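Side-chain contacts in aminotransferase, class IV (Brucella abortus, PDB 4TVI), which probably catalyses the pyridoxal phosphate-dependent transfer of amino groups between leucine, isoleucine or valine and 2-oxoglutarate: residues 158-163 against 273-278; 190-195 against 214-219. All blocks are in the same frame, centred on the assembly; numbering follows the deposited sequence.

Contact 1: 158-163 against 273-278; sequences KGFTIT and IFSTGN
Phe160 reaches Ser275, and Ile162 reaches Ile273, between two strands of the mixed sheet of this class IV aminotransferase. Neither strand pairs with the other: 160-164 runs parallel to 281-288, and 272-277 runs antiparallel to that same strand. The evidence for a purely side-chain contact is the separation of the backbones, with Phe160 CA 9.6 Å from Ser275 CA and no hydrogen bond across. Phe160 can be followed outward. Its CB is still 7.3 Å from Ser275 OG and makes no contact there. A chi1 of 61° sets CG between the backbone N and the carbonyl carbon, and from there the ring leans toward strand 272-277. CD1 closes to 4.9 Å from Ser275 OG, and only the outer CE1-CZ bond arrives, with CE1 and CZ each 3.6 Å from that oxygen. The hydroxyl therefore sits at the ring edge, in the ring plane, facing the slightly positive C-H rim and not the pi cloud. Ser275 OG also has a weak hydrogen bond to Val283 O, so the buried hydroxyl has a polar partner within the strand that lies between the two segments. That strand contributes Val283 and Ile285 to the packing around Phe160 as well. The second pair is wholly apolar. The CB atoms of Ile162 and Ile273 both point toward the other segment, and each side chain is extended about chi2, CD1 lying anti to CA. The two terminal methyls are the points of contact, meeting at an angle, Ile162 CD1 4.3 Å from Ile273 CD1.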
# COMPACT_ATOMS: atom_id res chain seq x y z
N LYS A 158 -27.42 5.95 -10.81
CA LYS A 158 -28.62 6.14 -10.01
C LYS A 158 -28.28 6.89 -8.72
O LYS A 158 -29.18 7.31 -7.99
CB LYS A 158 -29.28 4.80 -9.69
N GLY A 159 -26.99 7.04 -8.45
CA GLY A 159 -26.54 7.76 -7.27
C GLY A 159 -26.29 6.84 -6.09
O GLY A 159 -26.81 5.73 -6.05
N PHE A 160 -25.49 7.30 -5.13
CA PHE A 160 -25.19 6.51 -3.94
C PHE A 160 -25.28 7.33 -2.64
O PHE A 160 -25.35 8.56 -2.67
CB PHE A 160 -23.81 5.86 -4.05
CG PHE A 160 -22.68 6.84 -4.18
CD1 PHE A 160 -22.28 7.30 -5.43
CD2 PHE A 160 -21.99 7.29 -3.07
CE1 PHE A 160 -21.23 8.19 -5.56
CE2 PHE A 160 -20.94 8.18 -3.18
CZ PHE A 160 -20.56 8.63 -4.43
N THR A 161 -25.29 6.62 -1.52
CA THR A 161 -25.42 7.24 -0.21
C THR A 161 -24.09 7.29 0.53
O THR A 161 -23.18 6.50 0.24
CB THR A 161 -26.43 6.49 0.67
OG1 THR A 161 -25.96 5.16 0.91
CG2 THR A 161 -27.79 6.43 -0.02
N ILE A 162 -23.98 8.22 1.47
CA ILE A 162 -22.76 8.35 2.26
C ILE A 162 -23.04 8.39 3.76
O ILE A 162 -24.14 8.73 4.20
CB ILE A 162 -21.95 9.61 1.90
CG1 ILE A 162 -22.82 10.86 2.03
CG2 ILE A 162 -21.40 9.51 0.48
CD1 ILE A 162 -22.05 12.15 1.81
N THR A 163 -22.02 8.03 4.53
CA THR A 163 -22.03 8.18 5.97
C THR A 163 -20.63 8.61 6.36
O THR A 163 -19.76 8.77 5.49
CB THR A 163 -22.42 6.87 6.70
OG1 THR A 163 -22.42 7.07 8.12
CG2 THR A 163 -21.43 5.77 6.35
N ILE A 273 -25.37 17.04 -3.20
CA ILE A 273 -24.03 16.50 -3.08
C ILE A 273 -23.76 15.61 -4.29
O ILE A 273 -24.64 14.84 -4.70
CB ILE A 273 -23.83 15.69 -1.77
CG1 ILE A 273 -24.25 16.50 -0.55
CG2 ILE A 273 -22.38 15.23 -1.63
CD1 ILE A 273 -24.11 15.74 0.77
N PHE A 274 -22.58 15.73 -4.87
CA PHE A 274 -22.19 14.81 -5.94
C PHE A 274 -20.70 14.52 -5.93
O PHE A 274 -19.93 15.15 -5.20
CB PHE A 274 -22.64 15.35 -7.31
CG PHE A 274 -21.92 16.60 -7.76
CD1 PHE A 274 -22.43 17.86 -7.45
CD2 PHE A 274 -20.80 16.52 -8.56
CE1 PHE A 274 -21.79 19.01 -7.89
CE2 PHE A 274 -20.15 17.67 -9.01
CZ PHE A 274 -20.66 18.91 -8.68
N SER A 275 -20.30 13.53 -6.72
CA SER A 275 -18.89 13.16 -6.80
C SER A 275 -18.42 13.20 -8.25
O SER A 275 -19.23 13.14 -9.18
CB SER A 275 -18.66 11.78 -6.20
OG SER A 275 -19.22 10.76 -7.02
N THR A 276 -17.11 13.32 -8.43
CA THR A 276 -16.50 13.24 -9.76
C THR A 276 -15.39 12.21 -9.74
O THR A 276 -14.76 11.98 -8.71
CB THR A 276 -15.93 14.60 -10.23
OG1 THR A 276 -14.88 15.01 -9.35
CG2 THR A 276 -17.02 15.67 -10.27
N GLY A 277 -15.16 11.59 -10.88
CA GLY A 277 -14.14 10.56 -10.98
C GLY A 277 -14.14 9.98 -12.37
O GLY A 277 -15.06 10.21 -13.14
N ASN A 278 -13.10 9.22 -12.71
CA ASN A 278 -12.96 8.73 -14.07
C ASN A 278 -14.08 7.83 -14.56
O ASN A 278 -14.50 7.93 -15.71
CB ASN A 278 -11.64 7.98 -14.21
CG ASN A 278 -11.58 7.22 -15.51
OD1 ASN A 278 -11.69 7.80 -16.59
ND2 ASN A 278 -11.41 5.90 -15.42

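Contact 2: 190-195 against 214-219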
# COMPACT_ATOMS: atom_id res chain seq x y z
N ARG A 190 -11.26 -0.21 3.93
CA ARG A 190 -11.85 -0.38 5.25
C ARG A 190 -12.94 0.67 5.52
O ARG A 190 -13.92 0.38 6.21
CB ARG A 190 -10.78 -0.37 6.35
CG ARG A 190 -9.90 0.86 6.40
CD ARG A 190 -8.89 0.76 7.55
NE ARG A 190 -8.15 2.01 7.72
CZ ARG A 190 -7.39 2.31 8.78
NH1 ARG A 190 -7.26 1.44 9.78
NH2 ARG A 190 -6.78 3.48 8.84
N MET A 191 -12.77 1.87 4.97
CA MET A 191 -13.81 2.89 5.08
C MET A 191 -15.08 2.42 4.39
O MET A 191 -16.18 2.57 4.91
CB MET A 191 -13.35 4.21 4.46
CG MET A 191 -12.16 4.87 5.15
SD MET A 191 -11.55 6.26 4.17
CE MET A 191 -10.14 6.78 5.14
N LEU A 192 -14.91 1.84 3.21
CA LEU A 192 -16.04 1.32 2.45
C LEU A 192 -16.69 0.16 3.19
O LEU A 192 -17.91 0.07 3.25
CB LEU A 192 -15.59 0.87 1.06
CG LEU A 192 -15.23 2.03 0.12
CD1 LEU A 192 -14.50 1.53 -1.10
CD2 LEU A 192 -16.49 2.78 -0.29
N ARG A 193 -15.86 -0.70 3.77
CA ARG A 193 -16.36 -1.82 4.57
C ARG A 193 -17.21 -1.29 5.72
O ARG A 193 -18.29 -1.81 6.01
CB ARG A 193 -15.21 -2.67 5.12
CG ARG A 193 -15.66 -3.75 6.10
CD ARG A 193 -14.52 -4.25 6.97
NE ARG A 193 -13.79 -3.15 7.59
CZ ARG A 193 -14.16 -2.52 8.70
NH1 ARG A 193 -15.27 -2.89 9.34
NH2 ARG A 193 -13.42 -1.53 9.18
N GLU A 194 -16.71 -0.25 6.38
CA GLU A 194 -17.44 0.36 7.49
C GLU A 194 -18.76 0.97 7.03
O GLU A 194 -19.80 0.79 7.67
CB GLU A 194 -16.59 1.44 8.16
CG GLU A 194 -16.98 1.74 9.59
CD GLU A 194 -16.08 2.80 10.21
OE1 GLU A 194 -15.73 3.77 9.51
OE2 GLU A 194 -15.71 2.65 11.39
N ALA A 195 -18.73 1.67 5.90
CA ALA A 195 -19.93 2.29 5.36
C ALA A 195 -20.97 1.24 5.03
O ALA A 195 -22.14 1.37 5.38
CB ALA A 195 -19.59 3.12 4.13
N GLU A 214 -12.75 14.12 0.63
CA GLU A 214 -13.40 13.49 -0.51
C GLU A 214 -14.22 12.32 -0.00
O GLU A 214 -14.38 12.15 1.21
CB GLU A 214 -12.38 13.01 -1.55
CG GLU A 214 -11.29 12.11 -0.97
CD GLU A 214 -10.44 11.46 -2.04
OE1 GLU A 214 -10.71 11.70 -3.23
OE2 GLU A 214 -9.50 10.71 -1.69
N THR A 215 -14.73 11.49 -0.92
CA THR A 215 -15.37 10.26 -0.49
C THR A 215 -14.30 9.18 -0.45
O THR A 215 -13.13 9.46 -0.71
CB THR A 215 -16.53 9.83 -1.43
OG1 THR A 215 -16.02 9.09 -2.54
CG2 THR A 215 -17.30 11.06 -1.93
N ALA A 216 -14.68 7.95 -0.15
CA ALA A 216 -13.70 6.87 -0.07
C ALA A 216 -13.21 6.44 -1.45
O ALA A 216 -12.24 5.70 -1.57
CB ALA A 216 -14.28 5.69 0.68
N THR A 217 -13.89 6.90 -2.50
CA THR A 217 -13.56 6.47 -3.86
C THR A 217 -13.39 7.61 -4.87
O THR A 217 -13.03 7.36 -6.02
CB THR A 217 -14.64 5.54 -4.44
OG1 THR A 217 -15.88 6.27 -4.54
CG2 THR A 217 -14.84 4.31 -3.56
N SER A 218 -13.68 8.84 -4.46
CA SER A 218 -13.79 9.92 -5.43
C SER A 218 -13.84 11.32 -4.81
O SER A 218 -14.23 11.47 -3.66
CB SER A 218 -15.05 9.72 -6.27
OG SER A 218 -16.19 9.69 -5.43
N ASN A 219 -13.49 12.33 -5.60
CA ASN A 219 -13.63 13.72 -5.18
C ASN A 219 -15.08 14.03 -4.90
O ASN A 219 -15.97 13.45 -5.51
CB ASN A 219 -13.08 14.67 -6.24
CG ASN A 219 -11.57 14.60 -6.35
OD1 ASN A 219 -11.03 14.32 -7.41
ND2 ASN A 219 -10.89 14.87 -5.24
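Met191 and Ala216 mark the closest backbone approach, their CA atoms 6.5 Å apart, where one side of helix 185-198 faces the turn that follows strand 212-215. The turn is tight: Thr215 N donates to Ser218 O, and Thr217 N donates to Thr215 OG1 at 3.1 Å, nearly straight at 165°, which defines an ST turn. Thr215 OG1 also shares a hydrogen bond with Ser218 OG, so the threonine hydroxyl ties the turn together from within. Ala216 is carried on the outside of this turn, and its CB touches both Leu192 CG and Leu192 CD2, the latter at 3.8 Å. Met191 adds a looser contact through CB, 4.2 Å from Ala216 CB. In Leu192, chi1 (-71°, CG anti to the carbonyl carbon) and chi2 (167°) together turn the fork to the turn: CD2 lies against Ala216 CB and also near Thr217 CG2, and CD1 meets Thr217 CG2 at 3.7 Å, the two side chains crossing at about a right angle. Thr217 OG1 bonds to Asn202 ND2, while Thr217 and Leu192 also pack on Val136 of the second subunit. Ala216 N and O are held by Asn202 and Asn188. The arrangement is a helix packed on an ST turn beside the cofactor site, since Glu214 just before the turn brings its carboxylate close to N1 of the modified residue LLP at position 180.

In the fold
Along the chain the order is 158-163, 190-195, 214-219, 273-278, so contact 2 falls wholly between the two halves of contact 1. Their centres lie about 10 Å apart on the same side of the chain's centre, and both reach one mixed sheet. Strand 160-164, helix 185-198 and strand 202-206, which pairs parallel with the first, form a beta-alpha-beta crossover linking the contacts; the cofactor-bearing Lys180 lies in its connection. The contacts also touch directly: Thr276 N is 3.1 Å from Asn219 O, a probable hydrogen bond between paired strands 272-277 and 219-224. Segment 273-278 also ends at the cofactor, Asn278 N making a weak hydrogen bond to its phosphate OP3, so both contacts border the active site.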